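Local coordinates for regulatory protein SWI6 (Saccharomyces cerevisiae, PDB 1SW6) that joins SWI4 in SBF or MBP1 in MBF to form complexes for cell-cycle-dependent transcription, and is represented here by its ankyrin-repeat domain, at residues 206-211 / 296-301; 227-232 / 269-274. One frame throughout, in Å; residues are numbered along the deposited sequence.

Interaction 1 of 2, residues 206-211 / 296-301; sequences HHIIIT and ISIVDA
Ile298 of the helix 296-304 projects its terminal methyl against Ile209 of the helix 204-212, and this meeting of two isoleucines carries the contact. The tight point is Ile209 CD1 against Ile298 CD1 at 3.6 Å; Ile209 CG1 follows at 4.0 Å from that same Ile298 CD1, so one methyl rests on the last two carbons of its partner while the two side chains run obliquely to each other. Ile298 gets there by an extended chain: CG1 lies anti to the backbone N (chi1 -158°) and chi2 is also close to anti, at 163°, which carries CD1 out across the gap. Ile209 starts less directly, its CB not aimed at the other helix, and it is the CG1-CD1 branch that closes in.

Packing slackens toward Ile208, whose CG2 is 4.4 Å from Ile298 CD1. Beyond that the two segments diverge, with Ile296 on the exposed side and Asp300 and Ala301 partly exposed. Three touching residues and 107 Å² buried in all mark a narrow contact, although the CA atoms of Ile209 and Ile298 come within 7.5 Å.

The contact links ANK 3 to ANK 4. Ile209 also packs on Ile289 and Ala290 of helix 286-293, and Ile208 on Ala221 and Tyr224 of helix 218-234. His206 occupies the histidine position of a Thr-Ile-Leu-His variant of the ankyrin Thr-Pro-Leu-His signature; its ND1 accepts from Thr203 N and its NE2 donates to Asp284 O, tying its helix to the start of the next repeat.

Interaction 2 of 2, residues 227-232 / 269-274; sequences ILMGWI and KWIIAN
Met229 is the first residue of 227-232 to touch Ile271: its SD lies 4.1 Å from Ile271 CG2, the two side chains sliding past each other in opposite directions. Bends at chi2 and chi3 (-58° and -69°) curl the chain and bring SD alongside Ile271. Next, Trp231 turns to another side, its NE1 bonded to Asp188. Ile232 closes the walk with the tighter meeting, tip to tip, in which Ile232 CG1 stands 3.6 Å from Ile271 CG1, and Ile271 CD1 is 3.9 Å from that same Ile232 CG1.

Ile271 serves both partners because it forks: chi1 of -64° sets CG1 anti to the carbonyl carbon, which leaves CG2 anti to the backbone N; CG2 goes to the methionine and CG1 to the isoleucine. With an alanine here both branches would be gone, and a gap would probably open that leaves Met229 SD and Ile232 CG1 without their apolar mates.

The contact sets helix 268-276, an additional helix in a lengthened ANK 3, against helix 218-234, which follows 204-212 in this repeat's helical pair. Helix 218-234 thus lies between helix 183-190, which Ile227 and Trp231 touch, and helix 268-276, while Leu228 packs on Ile204 and Leu205 of helix 204-212.

Both contacts are buried and wholly apolar, with no hydrogen bond across either, yet they join different levels of the fold. Interaction 1 couples two repeats, ANK 3 and ANK 4, chiefly through one pair of isoleucines, with a third at the margin; interaction 2 stays within ANK 3 and is the larger at 162 Å², with a sulfur added to the aliphatic carbons. No helix is common to them, but helices 204-212 and 218-234 follow each other in the chain: Ile208 packs on helix 218-234 and Leu228 on helix 204-212. The centres lie about 15 Å apart. With helix 268-276 added, ANK 3 spans 86 residues against 29 in ANK 4, consistent with a variant ankyrin repeat.

Interaction 1 of 2, residues 206-211 / 296-301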
ATOM      1  N   HIS A 206      10.920  -5.378  16.486  1.00 33.90           N
ATOM      2  CA  HIS A 206      10.654  -6.589  15.717  1.00 34.24           C
ATOM      3  C   HIS A 206      10.406  -6.196  14.272  1.00 34.20           C
ATOM      4  O   HIS A 206      10.900  -6.840  13.357  1.00 34.21           O
ATOM      5  CB  HIS A 206       9.425  -7.332  16.247  1.00 33.18           C
ATOM      6  CG  HIS A 206       9.696  -8.180  17.446  1.00 33.28           C
ATOM      7  ND1 HIS A 206       9.304  -7.819  18.717  1.00 32.09           N
ATOM      8  CD2 HIS A 206      10.302  -9.387  17.566  1.00 33.43           C
ATOM      9  CE1 HIS A 206       9.653  -8.767  19.567  1.00 32.69           C
ATOM     10  NE2 HIS A 206      10.260  -9.729  18.896  1.00 33.11           N
ATOM     11  N   HIS A 207       9.644  -5.125  14.080  1.00 32.90           N
ATOM     12  CA  HIS A 207       9.318  -4.663  12.741  1.00 34.46           C
ATOM     13  C   HIS A 207      10.525  -4.124  11.988  1.00 33.37           C
ATOM     14  O   HIS A 207      10.640  -4.345  10.781  1.00 34.60           O
ATOM     15  CB  HIS A 207       8.201  -3.607  12.800  1.00 35.35           C
ATOM     16  CG  HIS A 207       6.857  -4.172  13.150  1.00 37.82           C
ATOM     17  ND1 HIS A 207       6.134  -4.968  12.285  1.00 38.96           N
ATOM     18  CD2 HIS A 207       6.117  -4.081  14.282  1.00 38.99           C
ATOM     19  CE1 HIS A 207       5.010  -5.343  12.871  1.00 40.25           C
ATOM     20  NE2 HIS A 207       4.975  -4.818  14.082  1.00 39.55           N
ATOM     21  N   ILE A 208      11.428  -3.431  12.683  1.00 32.33           N
ATOM     22  CA  ILE A 208      12.621  -2.891  12.034  1.00 31.08           C
ATOM     23  C   ILE A 208      13.394  -4.071  11.448  1.00 32.92           C
ATOM     24  O   ILE A 208      13.759  -4.081  10.269  1.00 30.29           O
ATOM     25  CB  ILE A 208      13.531  -2.130  13.036  1.00 30.21           C
ATOM     26  CG1 ILE A 208      12.839  -0.837  13.497  1.00 31.28           C
ATOM     27  CG2 ILE A 208      14.881  -1.833  12.386  1.00 29.32           C
ATOM     28  CD1 ILE A 208      13.681   0.037  14.385  1.00 26.31           C
ATOM     29  N   ILE A 209      13.627  -5.076  12.281  1.00 32.60           N
ATOM     30  CA  ILE A 209      14.332  -6.261  11.846  1.00 34.72           C
ATOM     31  C   ILE A 209      13.587  -6.985  10.728  1.00 34.90           C
ATOM     32  O   ILE A 209      14.204  -7.397   9.756  1.00 33.86           O
ATOM     33  CB  ILE A 209      14.571  -7.204  13.036  1.00 35.45           C
ATOM     34  CG1 ILE A 209      15.917  -6.864  13.689  1.00 36.28           C
ATOM     35  CG2 ILE A 209      14.549  -8.652  12.583  1.00 37.97           C
ATOM     36  CD1 ILE A 209      16.023  -5.452  14.213  1.00 36.30           C
ATOM     37  N   ILE A 210      12.269  -7.144  10.853  1.00 36.72           N
ATOM     38  CA  ILE A 210      11.517  -7.820   9.794  1.00 38.78           C
ATOM     39  C   ILE A 210      11.771  -7.104   8.470  1.00 38.74           C
ATOM     40  O   ILE A 210      11.916  -7.732   7.421  1.00 39.71           O
ATOM     41  CB  ILE A 210       9.990  -7.805  10.046  1.00 38.72           C
ATOM     42  CG1 ILE A 210       9.630  -8.685  11.240  1.00 39.72           C
ATOM     43  CG2 ILE A 210       9.260  -8.291   8.803  1.00 39.89           C
ATOM     44  CD1 ILE A 210       9.981 -10.126  11.068  1.00 41.67           C
ATOM     45  N   THR A 211      11.833  -5.780   8.532  1.00 38.54           N
ATOM     46  CA  THR A 211      12.064  -4.973   7.342  1.00 38.27           C
ATOM     47  C   THR A 211      13.465  -5.162   6.789  1.00 38.20           C
ATOM     48  O   THR A 211      13.660  -5.218   5.572  1.00 38.68           O
ATOM     49  CB  THR A 211      11.848  -3.474   7.634  1.00 37.88           C
ATOM     50  OG1 THR A 211      10.458  -3.228   7.855  1.00 36.54           O
ATOM     51  CG2 THR A 211      12.313  -2.633   6.477  1.00 39.64           C
ATOM     52  N   ILE A 296      23.833 -10.525   8.366  1.00 56.62           N
ATOM     53  CA  ILE A 296      24.798 -10.336   9.443  1.00 56.59           C
ATOM     54  C   ILE A 296      24.942  -8.895   9.934  1.00 55.43           C
ATOM     55  O   ILE A 296      25.245  -8.658  11.108  1.00 54.85           O
ATOM     56  CB  ILE A 296      26.197 -10.842   9.027  1.00 58.07           C
ATOM     57  CG1 ILE A 296      27.157 -10.755  10.216  1.00 59.58           C
ATOM     58  CG2 ILE A 296      26.728 -10.008   7.865  1.00 59.26           C
ATOM     59  CD1 ILE A 296      28.536 -11.323   9.951  1.00 61.25           C
ATOM     60  N   SER A 297      24.735  -7.937   9.039  1.00 52.99           N
ATOM     61  CA  SER A 297      24.855  -6.531   9.393  1.00 51.08           C
ATOM     62  C   SER A 297      24.029  -6.135  10.620  1.00 48.22           C
ATOM     63  O   SER A 297      24.569  -5.619  11.592  1.00 47.18           O
ATOM     64  CB  SER A 297      24.449  -5.663   8.201  1.00 52.12           C
ATOM     65  OG  SER A 297      24.320  -4.305   8.587  1.00 55.74           O
ATOM     66  N   ILE A 298      22.722  -6.387  10.578  1.00 45.19           N
ATOM     67  CA  ILE A 298      21.854  -6.018  11.683  1.00 43.44           C
ATOM     68  C   ILE A 298      21.976  -6.977  12.878  1.00 42.25           C
ATOM     69  O   ILE A 298      21.662  -6.612  14.007  1.00 39.85           O
ATOM     70  CB  ILE A 298      20.383  -5.874  11.191  1.00 45.10           C
ATOM     71  CG1 ILE A 298      19.599  -4.985  12.153  1.00 44.74           C
ATOM     72  CG2 ILE A 298      19.728  -7.232  11.048  1.00 46.00           C
ATOM     73  CD1 ILE A 298      18.322  -4.450  11.566  1.00 45.57           C
ATOM     74  N   VAL A 299      22.461  -8.194  12.635  1.00 40.44           N
ATOM     75  CA  VAL A 299      22.663  -9.153  13.718  1.00 38.85           C
ATOM     76  C   VAL A 299      23.766  -8.610  14.635  1.00 38.53           C
ATOM     77  O   VAL A 299      23.622  -8.597  15.860  1.00 37.31           O
ATOM     78  CB  VAL A 299      23.124 -10.526  13.193  1.00 38.21           C
ATOM     79  CG1 VAL A 299      23.573 -11.406  14.365  1.00 37.10           C
ATOM     80  CG2 VAL A 299      22.007 -11.189  12.419  1.00 37.57           C
ATOM     81  N   ASP A 300      24.870  -8.171  14.036  1.00 38.31           N
ATOM     82  CA  ASP A 300      25.988  -7.629  14.804  1.00 39.63           C
ATOM     83  C   ASP A 300      25.614  -6.332  15.509  1.00 38.39           C
ATOM     84  O   ASP A 300      26.009  -6.115  16.648  1.00 37.40           O
ATOM     85  CB  ASP A 300      27.199  -7.394  13.899  1.00 42.65           C
ATOM     86  CG  ASP A 300      27.878  -8.694  13.477  1.00 48.53           C
ATOM     87  OD1 ASP A 300      28.821  -8.625  12.658  1.00 49.70           O
ATOM     88  OD2 ASP A 300      27.472  -9.783  13.960  1.00 49.36           O
ATOM     89  N   ALA A 301      24.857  -5.467  14.837  1.00 36.83           N
ATOM     90  CA  ALA A 301      24.450  -4.207  15.461  1.00 36.10           C
ATOM     91  C   ALA A 301      23.662  -4.505  16.742  1.00 35.67           C
ATOM     92  O   ALA A 301      23.923  -3.914  17.794  1.00 34.32           O
ATOM     93  CB  ALA A 301      23.610  -3.395  14.504  1.00 34.45           C
TER

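Interaction 2 of 2, residues 227-232 / 269-274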
ATOM      1  N   ILE A 227      19.184   5.235  14.767  1.00 32.27           N
ATOM      2  CA  ILE A 227      18.548   6.509  15.098  1.00 33.49           C
ATOM      3  C   ILE A 227      17.704   6.361  16.362  1.00 32.98           C
ATOM      4  O   ILE A 227      17.698   7.242  17.214  1.00 32.38           O
ATOM      5  CB  ILE A 227      17.616   7.021  13.960  1.00 34.86           C
ATOM      6  CG1 ILE A 227      18.447   7.549  12.791  1.00 34.90           C
ATOM      7  CG2 ILE A 227      16.701   8.121  14.481  1.00 34.49           C
ATOM      8  CD1 ILE A 227      19.383   8.674  13.175  1.00 33.66           C
ATOM      9  N   LEU A 228      16.987   5.244  16.481  1.00 32.15           N
ATOM     10  CA  LEU A 228      16.154   5.007  17.655  1.00 29.58           C
ATOM     11  C   LEU A 228      16.995   4.949  18.943  1.00 30.29           C
ATOM     12  O   LEU A 228      16.645   5.575  19.950  1.00 27.35           O
ATOM     13  CB  LEU A 228      15.370   3.696  17.488  1.00 30.85           C
ATOM     14  CG  LEU A 228      14.520   3.237  18.683  1.00 31.99           C
ATOM     15  CD1 LEU A 228      13.692   4.397  19.202  1.00 34.36           C
ATOM     16  CD2 LEU A 228      13.610   2.094  18.272  1.00 34.06           C
ATOM     17  N   MET A 229      18.093   4.196  18.912  1.00 30.56           N
ATOM     18  CA  MET A 229      18.954   4.089  20.091  1.00 31.14           C
ATOM     19  C   MET A 229      19.577   5.452  20.432  1.00 32.26           C
ATOM     20  O   MET A 229      19.570   5.872  21.589  1.00 32.28           O
ATOM     21  CB  MET A 229      20.044   3.040  19.869  1.00 30.38           C
ATOM     22  CG  MET A 229      19.519   1.606  19.746  1.00 30.52           C
ATOM     23  SD  MET A 229      18.565   1.068  21.204  1.00 34.36           S
ATOM     24  CE  MET A 229      19.901   0.983  22.420  1.00 32.70           C
ATOM     25  N   GLY A 230      20.100   6.149  19.426  1.00 32.85           N
ATOM     26  CA  GLY A 230      20.675   7.458  19.676  1.00 31.50           C
ATOM     27  C   GLY A 230      19.645   8.427  20.245  1.00 32.62           C
ATOM     28  O   GLY A 230      19.943   9.204  21.163  1.00 31.87           O
ATOM     29  N   TRP A 231      18.425   8.378  19.711  1.00 32.92           N
ATOM     30  CA  TRP A 231      17.347   9.265  20.164  1.00 33.16           C
ATOM     31  C   TRP A 231      17.049   9.062  21.648  1.00 34.33           C
ATOM     32  O   TRP A 231      16.849  10.028  22.390  1.00 32.80           O
ATOM     33  CB  TRP A 231      16.062   9.013  19.361  1.00 31.40           C
ATOM     34  CG  TRP A 231      14.919   9.965  19.712  1.00 30.41           C
ATOM     35  CD1 TRP A 231      14.659  11.187  19.149  1.00 30.05           C
ATOM     36  CD2 TRP A 231      13.912   9.763  20.709  1.00 29.20           C
ATOM     37  NE1 TRP A 231      13.549  11.752  19.736  1.00 30.01           N
ATOM     38  CE2 TRP A 231      13.074  10.899  20.697  1.00 28.78           C
ATOM     39  CE3 TRP A 231      13.633   8.729  21.614  1.00 30.67           C
ATOM     40  CZ2 TRP A 231      11.974  11.032  21.554  1.00 30.22           C
ATOM     41  CZ3 TRP A 231      12.537   8.859  22.467  1.00 31.49           C
ATOM     42  CH2 TRP A 231      11.722  10.007  22.429  1.00 31.20           C
ATOM     43  N   ILE A 232      17.014   7.801  22.077  1.00 34.54           N
ATOM     44  CA  ILE A 232      16.726   7.511  23.462  1.00 36.15           C
ATOM     45  C   ILE A 232      17.790   8.126  24.377  1.00 36.41           C
ATOM     46  O   ILE A 232      17.452   8.745  25.376  1.00 36.07           O
ATOM     47  CB  ILE A 232      16.609   5.974  23.719  1.00 37.50           C
ATOM     48  CG1 ILE A 232      15.137   5.534  23.738  1.00 40.66           C
ATOM     49  CG2 ILE A 232      17.152   5.630  25.082  1.00 37.56           C
ATOM     50  CD1 ILE A 232      14.406   5.721  22.451  1.00 43.29           C
ATOM     51  N   LYS A 269      17.851   2.284  29.903  1.00 32.87           N
ATOM     52  CA  LYS A 269      17.619   1.070  30.655  1.00 32.88           C
ATOM     53  C   LYS A 269      16.204   0.505  30.426  1.00 32.84           C
ATOM     54  O   LYS A 269      15.987  -0.716  30.510  1.00 29.93           O
ATOM     55  CB  LYS A 269      17.908   1.299  32.143  1.00 33.98           C
ATOM     56  CG  LYS A 269      17.155   2.409  32.828  1.00 34.93           C
ATOM     57  CD  LYS A 269      17.703   2.533  34.250  1.00 37.43           C
ATOM     58  CE  LYS A 269      16.977   3.581  35.062  1.00 37.89           C
ATOM     59  NZ  LYS A 269      17.184   4.938  34.496  1.00 39.49           N
ATOM     60  N   TRP A 270      15.245   1.379  30.122  1.00 32.03           N
ATOM     61  CA  TRP A 270      13.887   0.906  29.865  1.00 33.85           C
ATOM     62  C   TRP A 270      13.877   0.134  28.553  1.00 33.82           C
ATOM     63  O   TRP A 270      13.252  -0.916  28.457  1.00 35.64           O
ATOM     64  CB  TRP A 270      12.883   2.055  29.749  1.00 32.55           C
ATOM     65  CG  TRP A 270      11.460   1.545  29.680  1.00 35.24           C
ATOM     66  CD1 TRP A 270      10.624   1.299  30.739  1.00 36.73           C
ATOM     67  CD2 TRP A 270      10.733   1.156  28.502  1.00 35.20           C
ATOM     68  NE1 TRP A 270       9.429   0.781  30.294  1.00 36.23           N
ATOM     69  CE2 TRP A 270       9.468   0.684  28.927  1.00 35.71           C
ATOM     70  CE3 TRP A 270      11.028   1.157  27.131  1.00 36.44           C
ATOM     71  CZ2 TRP A 270       8.493   0.222  28.028  1.00 37.76           C
ATOM     72  CZ3 TRP A 270      10.055   0.693  26.230  1.00 37.54           C
ATOM     73  CH2 TRP A 270       8.804   0.232  26.689  1.00 37.11           C
ATOM     74  N   ILE A 271      14.569   0.668  27.548  1.00 34.80           N
ATOM     75  CA  ILE A 271      14.644   0.032  26.233  1.00 34.24           C
ATOM     76  C   ILE A 271      15.293  -1.339  26.365  1.00 32.97           C
ATOM     77  O   ILE A 271      14.777  -2.333  25.848  1.00 32.47           O
ATOM     78  CB  ILE A 271      15.464   0.901  25.240  1.00 34.98           C
ATOM     79  CG1 ILE A 271      14.754   2.235  25.000  1.00 35.78           C
ATOM     80  CG2 ILE A 271      15.611   0.190  23.909  1.00 37.63           C
ATOM     81  CD1 ILE A 271      13.378   2.086  24.370  1.00 37.44           C
ATOM     82  N   ILE A 272      16.424  -1.387  27.062  1.00 31.54           N
ATOM     83  CA  ILE A 272      17.135  -2.645  27.280  1.00 33.15           C
ATOM     84  C   ILE A 272      16.267  -3.646  28.039  1.00 33.35           C
ATOM     85  O   ILE A 272      16.118  -4.782  27.615  1.00 34.99           O
ATOM     86  CB  ILE A 272      18.456  -2.425  28.065  1.00 33.28           C
ATOM     87  CG1 ILE A 272      19.445  -1.668  27.174  1.00 33.88           C
ATOM     88  CG2 ILE A 272      19.052  -3.766  28.504  1.00 31.80           C
ATOM     89  CD1 ILE A 272      20.721  -1.234  27.872  1.00 33.93           C
ATOM     90  N   ALA A 273      15.655  -3.224  29.135  1.00 33.64           N
ATOM     91  CA  ALA A 273      14.841  -4.157  29.916  1.00 34.68           C
ATOM     92  C   ALA A 273      13.479  -4.536  29.341  1.00 35.10           C
ATOM     93  O   ALA A 273      13.008  -5.643  29.579  1.00 33.21           O
ATOM     94  CB  ALA A 273      14.654  -3.623  31.319  1.00 31.79           C
ATOM     95  N   ASN A 274      12.857  -3.642  28.573  1.00 35.81           N
ATOM     96  CA  ASN A 274      11.519  -3.905  28.038  1.00 36.92           C
ATOM     97  C   ASN A 274      11.355  -4.130  26.546  1.00 38.05           C
ATOM     98  O   ASN A 274      10.337  -4.660  26.114  1.00 38.41           O
ATOM     99  CB  ASN A 274      10.585  -2.763  28.424  1.00 36.41           C
ATOM    100  CG  ASN A 274      10.470  -2.595  29.904  1.00 38.08           C
ATOM    101  OD1 ASN A 274       9.828  -3.396  30.587  1.00 38.72           O
ATOM    102  ND2 ASN A 274      11.107  -1.552  30.425  1.00 39.14           N
TER